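Local coordinates for protein transmembrane oligosaccharyl transferase (Archaeoglobus fulgidus, PDB 3WAJ) that is an archaeal membrane protein of the STT3/AglB oligosaccharyl transferase family, built from a helical transmembrane part of GT-C type followed by globular domains, at residues Tyr854-Gln857 against Gly861-Ile864; Glu679-Leu684 against Ser688-Tyr693; Asn513-Glu518 against Val605-Ser610; Glu518-Tyr523 against Glu543-Ile548. All coordinates share one frame; numbering follows the deposited sequence.

How the interactions relate
Interactions 3 and 4 form one unit in the core domain: their centres are about 8 Å apart, both use helix 517-524, and their strands, 605-611 and 546-548, are neighbours in the mixed sheet. Aromatic rings do most of the work there. Interaction 2, the most buried, is almost wholly aliphatic and touches interaction 3 through H683 and S610, with centres about 17 Å apart. Interaction 1 lies at the surface of the peripheral domain and touches none of the others; weak backbone bonds and a glutamine replace rings and leucines.

Interaction 1: Tyr854-Gln857 against Gly861-Ile864; sequences YESQ and GEII
Q857 meets the returning chain at both its ends. Its backbone O accepts two weak hydrogen bonds, from G861 N at 3.0 Å and from E862 N at 3.1 Å, the latter bent to 134° at the hydrogen. Farther along the side chain, the amide lies across the tip of I864, whose CD1 comes within 3.3 Å of Q857 NE2; the two side chains cross at about a right angle. E862 crosses Q857 just as steeply from another direction, bringing its OE1 3.5 Å from Q857 CG, while the carboxylate plane is turned 73° from the amide. The amide has its own tether: Q857 OE1 takes the N-H of Y854 at 3.0 Å, in the carbonyl plane and on a lone pair, which should limit rotation of the amide. Y854 stands at the N-cap, and this bond from its N-H to the N3 side chain is one half of a capping box. Outside the pair, E855 forms a salt bridge with R694, and I864 shares backbone bonds with V781 and T783 of the adjoining strand. G861, with positive phi (74°), ends the helix in a Schellman-like turn that passes through E862 into an edge strand of the peripheral domain's mixed sheet.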
loop_
_atom_site.group_PDB
_atom_site.type_symbol
_atom_site.label_atom_id
_atom_site.label_comp_id
_atom_site.label_asym_id
_atom_site.label_seq_id
_atom_site.Cartn_x
_atom_site.Cartn_y
_atom_site.Cartn_z
ATOM N N TYR A 854 22.121 -36.290 -3.608
ATOM C CA TYR A 854 22.345 -35.491 -4.812
ATOM C C TYR A 854 21.081 -34.757 -5.279
ATOM O O TYR A 854 19.945 -35.180 -4.995
ATOM C CB TYR A 854 23.016 -36.335 -5.919
ATOM C CG TYR A 854 24.349 -36.865 -5.449
ATOM C CD1 TYR A 854 25.491 -36.071 -5.506
ATOM C CD2 TYR A 854 24.459 -38.134 -4.889
ATOM C CE1 TYR A 854 26.718 -36.537 -5.048
ATOM C CE2 TYR A 854 25.684 -38.610 -4.424
ATOM C CZ TYR A 854 26.810 -37.806 -4.507
ATOM O OH TYR A 854 28.028 -38.263 -4.053
ATOM N N GLU A 855 21.304 -33.643 -5.974
ATOM C CA GLU A 855 20.244 -32.737 -6.389
ATOM C C GLU A 855 19.101 -33.447 -7.119
ATOM O O GLU A 855 17.929 -33.109 -6.923
ATOM C CB GLU A 855 20.843 -31.591 -7.228
ATOM C CG GLU A 855 19.837 -30.623 -7.832
ATOM C CD GLU A 855 19.210 -29.697 -6.799
ATOM O OE1 GLU A 855 19.486 -29.877 -5.585
ATOM O OE2 GLU A 855 18.450 -28.781 -7.207
ATOM N N SER A 856 19.435 -34.446 -7.933
ATOM C CA SER A 856 18.421 -35.118 -8.744
ATOM C C SER A 856 17.523 -35.978 -7.858
ATOM O O SER A 856 16.311 -36.070 -8.089
ATOM C CB SER A 856 19.060 -35.956 -9.852
ATOM O OG SER A 856 19.700 -37.098 -9.324
ATOM N N GLN A 857 18.119 -36.595 -6.838
ATOM C CA GLN A 857 17.360 -37.389 -5.876
ATOM C C GLN A 857 16.355 -36.513 -5.130
ATOM O O GLN A 857 15.216 -36.911 -4.898
ATOM C CB GLN A 857 18.312 -38.068 -4.890
ATOM C CG GLN A 857 19.474 -38.797 -5.571
ATOM C CD GLN A 857 20.301 -39.635 -4.611
ATOM O OE1 GLN A 857 21.109 -39.110 -3.840
ATOM N NE2 GLN A 857 20.105 -40.951 -4.658
ATOM N N GLY A 861 12.435 -36.808 -6.044
ATOM C CA GLY A 861 11.839 -37.535 -4.946
ATOM C C GLY A 861 12.212 -38.997 -4.968
ATOM O O GLY A 861 11.442 -39.841 -4.508
ATOM N N GLU A 862 13.397 -39.289 -5.499
ATOM C CA GLU A 862 13.896 -40.657 -5.573
ATOM C C GLU A 862 13.914 -41.337 -4.203
ATOM O O GLU A 862 14.042 -40.679 -3.164
ATOM C CB GLU A 862 15.285 -40.683 -6.221
ATOM C CG GLU A 862 15.291 -40.209 -7.673
ATOM C CD GLU A 862 16.684 -40.175 -8.276
ATOM O OE1 GLU A 862 17.598 -40.833 -7.726
ATOM O OE2 GLU A 862 16.864 -39.486 -9.303
ATOM N N ILE A 863 13.764 -42.657 -4.213
ATOM C CA ILE A 863 13.737 -43.438 -2.981
ATOM C C ILE A 863 15.108 -44.053 -2.736
ATOM O O ILE A 863 15.739 -44.558 -3.660
ATOM C CB ILE A 863 12.648 -44.532 -3.028
ATOM C CG1 ILE A 863 11.285 -43.904 -3.357
ATOM C CG2 ILE A 863 12.585 -45.285 -1.715
ATOM C CD1 ILE A 863 10.089 -44.820 -3.115
ATOM N N ILE A 864 15.575 -43.985 -1.494
ATOM C CA ILE A 864 16.884 -44.517 -1.122
ATOM C C ILE A 864 16.756 -45.541 0.005
ATOM O O ILE A 864 16.177 -45.253 1.057
ATOM C CB ILE A 864 17.847 -43.399 -0.683
ATOM C CG1 ILE A 864 18.363 -42.629 -1.901
ATOM C CG2 ILE A 864 19.009 -43.970 0.134
ATOM C CD1 ILE A 864 19.216 -41.422 -1.554
#

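Interaction 2: Glu679-Leu684 against Ser688-Tyr693; sequences EAKLHL and SGLSHY
A helix-to-strand connection, from helix 678-684 into strand 693-698 at the edge of the five-stranded mixed sheet, folds back here so that L690 lies against the helix it has just left. Its two methyl branches divide the work. CD2 meets the aliphatic stem of K681, 3.8 Å from K681 CD, and CD1 faces the leucine next along the helix, 3.8 Å from L682 CD2. The K681 chain is fully extended beyond CG, and it is this stretched hydrocarbon part, rather than the ammonium end, that touches L690, the two chains crossing at a slant. L682 approaches differently, crossing L690 at about a right angle. Its CG stands beside the backbone N (chi1 -76°), a setting that carries CD2 toward the loop. The wider pi-type turn at 680-684 falls on this same part of the helix. Polar groups of the loop and of the first strand residue are held from elsewhere: S688 OG bonds to W810 N and E808 O, and Y693 OH to E597 of helix 593-602. E593 of that helix also receives the N-H groups of S691 and H692. Where the loop becomes strand, L682 CD2 makes one further, looser apolar contact, with Y693 CB at 4.4 Å.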
loop_
_atom_site.group_PDB
_atom_site.type_symbol
_atom_site.label_atom_id
_atom_site.label_comp_id
_atom_site.label_asym_id
_atom_site.label_seq_id
_atom_site.Cartn_x
_atom_site.Cartn_y
_atom_site.Cartn_z
ATOM N N GLU A 679 5.683 -20.147 9.642
ATOM C CA GLU A 679 6.479 -18.931 9.719
ATOM C C GLU A 679 7.592 -19.091 10.750
ATOM O O GLU A 679 8.715 -18.646 10.517
ATOM C CB GLU A 679 5.637 -17.681 9.996
ATOM C CG GLU A 679 6.483 -16.417 10.215
ATOM C CD GLU A 679 7.381 -16.105 9.019
ATOM O OE1 GLU A 679 8.452 -15.476 9.194
ATOM O OE2 GLU A 679 7.004 -16.475 7.891
ATOM N N ALA A 680 7.315 -19.774 11.859
ATOM C CA ALA A 680 8.373 -19.960 12.870
ATOM C C ALA A 680 9.384 -21.012 12.445
ATOM O O ALA A 680 10.578 -20.869 12.698
ATOM C CB ALA A 680 7.801 -20.287 14.247
ATOM N N LYS A 681 8.895 -22.083 11.825
ATOM C CA LYS A 681 9.771 -23.159 11.364
ATOM C C LYS A 681 10.712 -22.656 10.280
ATOM O O LYS A 681 11.861 -23.056 10.205
ATOM C CB LYS A 681 8.937 -24.326 10.828
ATOM C CG LYS A 681 8.245 -25.133 11.903
ATOM C CD LYS A 681 7.310 -26.164 11.309
ATOM C CE LYS A 681 6.672 -27.047 12.380
ATOM N NZ LYS A 681 5.812 -28.067 11.750
ATOM N N LEU A 682 10.201 -21.766 9.439
ATOM C CA LEU A 682 10.977 -21.203 8.349
ATOM C C LEU A 682 11.946 -20.123 8.843
ATOM O O LEU A 682 13.163 -20.235 8.695
ATOM C CB LEU A 682 10.040 -20.638 7.268
ATOM C CG LEU A 682 9.386 -21.706 6.383
ATOM C CD1 LEU A 682 8.250 -21.123 5.520
ATOM C CD2 LEU A 682 10.446 -22.364 5.497
ATOM N N HIS A 683 11.413 -19.072 9.448
ATOM C CA HIS A 683 12.270 -17.954 9.761
ATOM C C HIS A 683 13.031 -18.145 11.057
ATOM O O HIS A 683 14.191 -17.736 11.148
ATOM C CB HIS A 683 11.520 -16.623 9.758
ATOM C CG HIS A 683 12.389 -15.468 9.383
ATOM N ND1 HIS A 683 12.286 -14.827 8.166
ATOM C CD2 HIS A 683 13.394 -14.861 10.051
ATOM C CE1 HIS A 683 13.192 -13.863 8.111
ATOM N NE2 HIS A 683 13.879 -13.864 9.241
ATOM N N LEU A 684 12.402 -18.760 12.056
ATOM C CA LEU A 684 13.047 -18.867 13.368
ATOM C C LEU A 684 13.953 -20.091 13.428
ATOM O O LEU A 684 15.098 -19.991 13.847
ATOM C CB LEU A 684 12.028 -18.870 14.512
ATOM C CG LEU A 684 12.605 -18.631 15.916
ATOM C CD1 LEU A 684 11.829 -17.561 16.646
ATOM C CD2 LEU A 684 12.653 -19.915 16.748
ATOM N N SER A 688 14.383 -25.907 9.902
ATOM C CA SER A 688 14.710 -27.185 10.541
ATOM C C SER A 688 13.438 -27.974 10.860
ATOM O O SER A 688 12.450 -27.408 11.342
ATOM C CB SER A 688 15.522 -26.945 11.821
ATOM O OG SER A 688 16.064 -28.153 12.312
ATOM N N GLY A 689 13.448 -29.278 10.590
ATOM C CA GLY A 689 12.285 -30.107 10.883
ATOM C C GLY A 689 11.445 -30.417 9.661
ATOM O O GLY A 689 10.803 -31.466 9.601
ATOM N N LEU A 690 11.468 -29.503 8.685
ATOM C CA LEU A 690 10.656 -29.601 7.462
ATOM C C LEU A 690 11.243 -30.548 6.406
ATOM O O LEU A 690 12.468 -30.646 6.251
ATOM C CB LEU A 690 10.478 -28.210 6.848
ATOM C CG LEU A 690 9.802 -27.178 7.733
ATOM C CD1 LEU A 690 9.959 -25.785 7.108
ATOM C CD2 LEU A 690 8.330 -27.538 7.883
ATOM N N SER A 691 10.359 -31.217 5.664
ATOM C CA SER A 691 10.763 -32.231 4.688
ATOM C C SER A 691 10.903 -31.698 3.274
ATOM O O SER A 691 11.717 -32.200 2.496
ATOM C CB SER A 691 9.756 -33.376 4.681
ATOM O OG SER A 691 9.883 -34.152 5.842
ATOM N N HIS A 692 10.107 -30.680 2.957
ATOM C CA HIS A 692 9.905 -30.227 1.588
ATOM C C HIS A 692 10.378 -28.799 1.347
ATOM O O HIS A 692 10.020 -28.186 0.342
ATOM C CB HIS A 692 8.419 -30.329 1.230
ATOM C CG HIS A 692 7.872 -31.717 1.354
ATOM N ND1 HIS A 692 8.188 -32.721 0.461
ATOM C CD2 HIS A 692 7.050 -32.274 2.274
ATOM C CE1 HIS A 692 7.575 -33.834 0.823
ATOM N NE2 HIS A 692 6.882 -33.590 1.921
ATOM N N TYR A 693 11.173 -28.261 2.268
ATOM C CA TYR A 693 11.677 -26.892 2.125
ATOM C C TYR A 693 13.140 -26.849 2.510
ATOM O O TYR A 693 13.542 -27.519 3.456
ATOM C CB TYR A 693 10.867 -25.923 3.003
ATOM C CG TYR A 693 9.420 -25.915 2.620
ATOM C CD1 TYR A 693 8.926 -24.950 1.773
ATOM C CD2 TYR A 693 8.559 -26.906 3.061
ATOM C CE1 TYR A 693 7.600 -24.956 1.382
ATOM C CE2 TYR A 693 7.222 -26.930 2.663
ATOM C CZ TYR A 693 6.755 -25.950 1.832
ATOM O OH TYR A 693 5.440 -25.960 1.442
#

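Interaction 3: Asn513-Glu518 against Val605-Ser610; sequences NTPDGE and VKYVVS
The backbones stay well apart, 8.9 Å between the CA atoms of T514 and Y607 at their closest, so side chains from strand 605-611 must bridge to the turn that joins helix 501-513 to helix 517-524. Y607 spans most of that distance. Its CG lies beside the backbone N (chi1 -59°), sending the ring out from the sheet until T514 covers one face near the phenol end. T514 CG2 is 3.8 Å from the ring centroid and 24° off the normal, a CH-pi contact; it sits toward the rim, nearest to Y607 CZ at 3.5 Å. P515 arrives instead at the edge, near the ring plane, with P515 CD 3.0 Å from Y607 OH, a tight approach that implies no bond. Next to it K606 runs out extended and reaches the proline from the opposite direction, its NZ 3.2 Å from P515 CG. The polar atoms find partners beyond the pair: T514 OG1 bonds to the M510 carbonyl, Y607 OH to the hydroxyl of Y832, and K606 has a long, weak ion pair with E775. Y545 adds an edge-to-face ring contact to Y607. Carbon thus meets ring and polar atoms across the gap, with no polar bond between the two segments; the threonine methyl on one face and the proline at the edge would limit where the phenol can sit.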
loop_
_atom_site.group_PDB
_atom_site.type_symbol
_atom_site.label_atom_id
_atom_site.label_comp_id
_atom_site.label_asym_id
_atom_site.label_seq_id
_atom_site.Cartn_x
_atom_site.Cartn_y
_atom_site.Cartn_z
ATOM N N ASN A 513 18.728 -16.318 -10.159
ATOM C CA ASN A 513 19.160 -17.637 -9.689
ATOM C C ASN A 513 18.062 -18.691 -9.565
ATOM O O ASN A 513 18.324 -19.803 -9.131
ATOM C CB ASN A 513 19.940 -17.501 -8.362
ATOM C CG ASN A 513 21.237 -16.711 -8.532
ATOM O OD1 ASN A 513 22.265 -17.270 -8.920
ATOM N ND2 ASN A 513 21.185 -15.406 -8.274
ATOM N N THR A 514 16.834 -18.336 -9.929
ATOM C CA THR A 514 15.743 -19.302 -9.993
ATOM C C THR A 514 15.454 -19.562 -11.470
ATOM O O THR A 514 15.792 -18.733 -12.305
ATOM C CB THR A 514 14.521 -18.818 -9.187
ATOM O OG1 THR A 514 14.060 -17.580 -9.731
ATOM C CG2 THR A 514 14.919 -18.623 -7.720
ATOM N N PRO A 515 14.865 -20.725 -11.799
ATOM C CA PRO A 515 14.820 -21.148 -13.210
ATOM C C PRO A 515 13.834 -20.400 -14.093
ATOM O O PRO A 515 12.897 -19.780 -13.583
ATOM C CB PRO A 515 14.417 -22.631 -13.130
ATOM C CG PRO A 515 13.818 -22.815 -11.779
ATOM C CD PRO A 515 14.445 -21.799 -10.877
ATOM N N ASP A 516 14.073 -20.480 -15.404
ATOM C CA ASP A 516 13.199 -19.934 -16.443
ATOM C C ASP A 516 13.169 -18.397 -16.528
ATOM O O ASP A 516 12.166 -17.807 -16.963
ATOM C CB ASP A 516 11.776 -20.507 -16.310
ATOM C CG ASP A 516 11.753 -22.018 -16.304
ATOM O OD1 ASP A 516 12.280 -22.618 -17.264
ATOM O OD2 ASP A 516 11.224 -22.602 -15.333
ATOM N N GLY A 517 14.271 -17.752 -16.144
ATOM C CA GLY A 517 14.329 -16.294 -16.097
ATOM C C GLY A 517 14.011 -15.608 -17.408
ATOM O O GLY A 517 13.322 -14.579 -17.439
ATOM N N GLU A 518 14.493 -16.183 -18.505
ATOM C CA GLU A 518 14.240 -15.614 -19.831
ATOM C C GLU A 518 12.735 -15.581 -20.164
ATOM O O GLU A 518 12.218 -14.584 -20.690
ATOM C CB GLU A 518 15.019 -16.386 -20.898
ATOM C CG GLU A 518 15.475 -15.528 -22.075
ATOM C CD GLU A 518 16.329 -16.293 -23.094
ATOM O OE1 GLU A 518 17.160 -15.648 -23.774
ATOM O OE2 GLU A 518 16.158 -17.526 -23.229
ATOM N N VAL A 605 3.355 -23.399 -5.514
ATOM C CA VAL A 605 4.503 -22.589 -5.125
ATOM C C VAL A 605 5.801 -23.377 -5.241
ATOM O O VAL A 605 5.837 -24.583 -4.992
ATOM C CB VAL A 605 4.357 -21.905 -3.732
ATOM C CG1 VAL A 605 2.938 -22.002 -3.203
ATOM C CG2 VAL A 605 5.358 -22.463 -2.741
ATOM N N LYS A 606 6.858 -22.686 -5.643
ATOM C CA LYS A 606 8.176 -23.281 -5.688
ATOM C C LYS A 606 9.166 -22.535 -4.767
ATOM O O LYS A 606 10.187 -23.086 -4.343
ATOM C CB LYS A 606 8.691 -23.320 -7.128
ATOM C CG LYS A 606 9.945 -24.152 -7.261
ATOM C CD LYS A 606 10.554 -24.140 -8.671
ATOM C CE LYS A 606 11.565 -25.298 -8.774
ATOM N NZ LYS A 606 12.623 -25.029 -9.774
ATOM N N TYR A 607 8.862 -21.284 -4.449
ATOM C CA TYR A 607 9.699 -20.521 -3.522
ATOM C C TYR A 607 8.879 -19.817 -2.470
ATOM O O TYR A 607 7.754 -19.375 -2.725
ATOM C CB TYR A 607 10.576 -19.503 -4.255
ATOM C CG TYR A 607 11.477 -20.179 -5.240
ATOM C CD1 TYR A 607 12.689 -20.715 -4.827
ATOM C CD2 TYR A 607 11.097 -20.333 -6.570
ATOM C CE1 TYR A 607 13.519 -21.360 -5.707
ATOM C CE2 TYR A 607 11.924 -20.979 -7.474
ATOM C CZ TYR A 607 13.136 -21.496 -7.029
ATOM O OH TYR A 607 13.979 -22.150 -7.895
ATOM N N VAL A 608 9.460 -19.739 -1.281
ATOM C CA VAL A 608 8.882 -19.014 -0.162
ATOM C C VAL A 608 9.866 -17.882 0.158
ATOM O O VAL A 608 11.077 -18.110 0.209
ATOM C CB VAL A 608 8.755 -19.926 1.080
ATOM C CG1 VAL A 608 8.040 -19.201 2.220
ATOM C CG2 VAL A 608 8.046 -21.244 0.738
ATOM N N VAL A 609 9.359 -16.667 0.354
ATOM C CA VAL A 609 10.189 -15.564 0.830
ATOM C C VAL A 609 9.644 -15.056 2.164
ATOM O O VAL A 609 8.472 -14.650 2.264
ATOM C CB VAL A 609 10.247 -14.397 -0.167
ATOM C CG1 VAL A 609 11.181 -13.307 0.363
ATOM C CG2 VAL A 609 10.691 -14.874 -1.564
ATOM N N SER A 610 10.490 -15.082 3.193
ATOM C CA SER A 610 10.058 -14.723 4.539
ATOM C C SER A 610 10.987 -13.686 5.133
ATOM O O SER A 610 12.219 -13.765 4.976
ATOM C CB SER A 610 10.010 -15.977 5.428
ATOM O OG SER A 610 9.937 -15.654 6.807
#

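Interaction 4: Glu518-Tyr523 against Glu543-Ile548; sequences EKYDEY and ETYGVI
Y520 points from helix 517-524 straight into the turn before strand 546-548, and its phenol oxygen does two jobs there. Y520 OH accepts the backbone N-H of Y545 at 3.1 Å, with an angle of 143° at the hydrogen, and the same oxygen sits 3.2 Å above the plane of the Y545 ring, over its centre. The rings form an edge-to-face pair, Y520 presenting its edge to the face of Y545, with centroids 5.2 Å apart and planes at 62°. Y545 can receive it because its CG lies between the backbone N and carbonyl carbon (chi1 55°), folding the ring back beneath the hydroxyl. Its own OH is fixed by the P515 carbonyl and by R563. Looser is the side at K519 and E543. These chains cross obliquely with nothing nearer than K519 CE to E543 OE1 at 4.1 Å, and the charged atoms, K519 NZ and E543 OE1, remain 4.9 Å apart where E543 is exposed. K519 NZ also has a long, weak ion pair with D516. Any attraction to E543 is probably weak, whereas on the buried side one hydroxyl oxygen accepts a backbone N-H while lying over an aromatic face, tying the helix to the start of the strand.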
loop_
_atom_site.group_PDB
_atom_site.type_symbol
_atom_site.label_atom_id
_atom_site.label_comp_id
_atom_site.label_asym_id
_atom_site.label_seq_id
_atom_site.Cartn_x
_atom_site.Cartn_y
_atom_site.Cartn_z
ATOM N N GLU A 518 14.493 -16.183 -18.505
ATOM C CA GLU A 518 14.240 -15.614 -19.831
ATOM C C GLU A 518 12.735 -15.581 -20.164
ATOM O O GLU A 518 12.218 -14.584 -20.690
ATOM C CB GLU A 518 15.019 -16.386 -20.898
ATOM C CG GLU A 518 15.475 -15.528 -22.075
ATOM C CD GLU A 518 16.329 -16.293 -23.094
ATOM O OE1 GLU A 518 17.160 -15.648 -23.774
ATOM O OE2 GLU A 518 16.158 -17.526 -23.229
ATOM N N LYS A 519 12.026 -16.661 -19.848
ATOM C CA LYS A 519 10.590 -16.700 -20.108
ATOM C C LYS A 519 9.844 -15.653 -19.289
ATOM O O LYS A 519 9.016 -14.891 -19.831
ATOM C CB LYS A 519 10.023 -18.116 -19.891
ATOM C CG LYS A 519 10.614 -19.162 -20.840
ATOM C CD LYS A 519 9.866 -20.482 -20.802
ATOM C CE LYS A 519 10.601 -21.565 -21.586
ATOM N NZ LYS A 519 11.888 -21.898 -20.921
ATOM N N TYR A 520 10.157 -15.603 -17.996
ATOM C CA TYR A 520 9.586 -14.586 -17.118
ATOM C C TYR A 520 9.833 -13.189 -17.687
ATOM O O TYR A 520 8.919 -12.369 -17.719
ATOM C CB TYR A 520 10.124 -14.739 -15.682
ATOM C CG TYR A 520 9.546 -15.954 -14.991
ATOM C CD1 TYR A 520 8.197 -15.998 -14.653
ATOM C CD2 TYR A 520 10.330 -17.057 -14.697
ATOM C CE1 TYR A 520 7.642 -17.104 -14.029
ATOM C CE2 TYR A 520 9.783 -18.186 -14.070
ATOM C CZ TYR A 520 8.440 -18.195 -13.748
ATOM O OH TYR A 520 7.884 -19.294 -13.135
ATOM N N ASP A 521 11.050 -12.925 -18.170
ATOM C CA ASP A 521 11.346 -11.614 -18.767
ATOM C C ASP A 521 10.537 -11.300 -20.021
ATOM O O ASP A 521 10.039 -10.183 -20.158
ATOM C CB ASP A 521 12.854 -11.421 -18.994
ATOM C CG ASP A 521 13.633 -11.221 -17.681
ATOM O OD1 ASP A 521 14.869 -11.093 -17.742
ATOM O OD2 ASP A 521 13.018 -11.178 -16.597
ATOM N N GLU A 522 10.378 -12.268 -20.925
ATOM C CA GLU A 522 9.512 -12.052 -22.105
ATOM C C GLU A 522 8.073 -11.817 -21.689
ATOM O O GLU A 522 7.412 -10.898 -22.173
ATOM C CB GLU A 522 9.470 -13.277 -23.023
ATOM C CG GLU A 522 10.776 -13.824 -23.495
ATOM C CD GLU A 522 10.624 -15.249 -23.976
ATOM O OE1 GLU A 522 9.704 -15.933 -23.477
ATOM O OE2 GLU A 522 11.401 -15.677 -24.853
ATOM N N TYR A 523 7.579 -12.694 -20.815
ATOM C CA TYR A 523 6.157 -12.726 -20.474
ATOM C C TYR A 523 5.767 -11.437 -19.758
ATOM O O TYR A 523 4.704 -10.873 -20.004
ATOM C CB TYR A 523 5.826 -13.973 -19.624
ATOM C CG TYR A 523 4.346 -14.249 -19.520
ATOM C CD1 TYR A 523 3.754 -14.458 -18.293
ATOM C CD2 TYR A 523 3.538 -14.278 -20.656
ATOM C CE1 TYR A 523 2.393 -14.717 -18.186
ATOM C CE2 TYR A 523 2.178 -14.516 -20.565
ATOM C CZ TYR A 523 1.612 -14.743 -19.326
ATOM O OH TYR A 523 0.258 -14.983 -19.210
ATOM N N GLU A 543 5.105 -23.329 -18.618
ATOM C CA GLU A 543 5.365 -23.995 -17.364
ATOM C C GLU A 543 5.800 -22.982 -16.255
ATOM O O GLU A 543 6.938 -22.526 -16.229
ATOM C CB GLU A 543 6.448 -25.053 -17.688
ATOM C CG GLU A 543 7.462 -24.652 -18.884
ATOM C CD GLU A 543 6.941 -24.808 -20.373
ATOM O OE1 GLU A 543 7.610 -24.326 -21.331
ATOM O OE2 GLU A 543 5.879 -25.418 -20.609
ATOM N N THR A 544 4.890 -22.617 -15.350
ATOM C CA THR A 544 5.183 -21.590 -14.333
ATOM C C THR A 544 5.260 -22.075 -12.873
ATOM O O THR A 544 4.915 -23.208 -12.567
ATOM C CB THR A 544 4.152 -20.439 -14.370
ATOM O OG1 THR A 544 2.837 -20.946 -14.091
ATOM C CG2 THR A 544 4.176 -19.717 -15.712
ATOM N N TYR A 545 5.681 -21.194 -11.966
ATOM C CA TYR A 545 5.632 -21.493 -10.527
ATOM C C TYR A 545 5.347 -20.230 -9.716
ATOM O O TYR A 545 5.549 -19.112 -10.203
ATOM C CB TYR A 545 6.933 -22.171 -10.028
ATOM C CG TYR A 545 8.200 -21.393 -10.331
ATOM C CD1 TYR A 545 8.540 -20.257 -9.603
ATOM C CD2 TYR A 545 9.065 -21.805 -11.341
ATOM C CE1 TYR A 545 9.694 -19.540 -9.886
ATOM C CE2 TYR A 545 10.231 -21.095 -11.628
ATOM C CZ TYR A 545 10.533 -19.962 -10.892
ATOM O OH TYR A 545 11.682 -19.251 -11.168
ATOM N N GLY A 546 4.885 -20.403 -8.479
ATOM C CA GLY A 546 4.541 -19.261 -7.663
ATOM C C GLY A 546 5.540 -19.009 -6.554
ATOM O O GLY A 546 6.264 -19.910 -6.102
ATOM N N VAL A 547 5.565 -17.756 -6.117
ATOM C CA VAL A 547 6.415 -17.318 -5.039
ATOM C C VAL A 547 5.511 -16.831 -3.900
ATOM O O VAL A 547 4.752 -15.861 -4.053
ATOM C CB VAL A 547 7.315 -16.193 -5.510
ATOM C CG1 VAL A 547 8.217 -15.693 -4.351
ATOM C CG2 VAL A 547 8.165 -16.662 -6.683
ATOM N N ILE A 548 5.594 -17.502 -2.755
ATOM C CA ILE A 548 4.711 -17.183 -1.648
ATOM C C ILE A 548 5.394 -16.361 -0.542
ATOM O O ILE A 548 6.483 -16.673 -0.069
ATOM C CB ILE A 548 4.033 -18.444 -1.070
ATOM C CG1 ILE A 548 2.858 -18.042 -0.178
ATOM C CG2 ILE A 548 5.020 -19.298 -0.304
ATOM C CD1 ILE A 548 1.780 -19.103 -0.098
#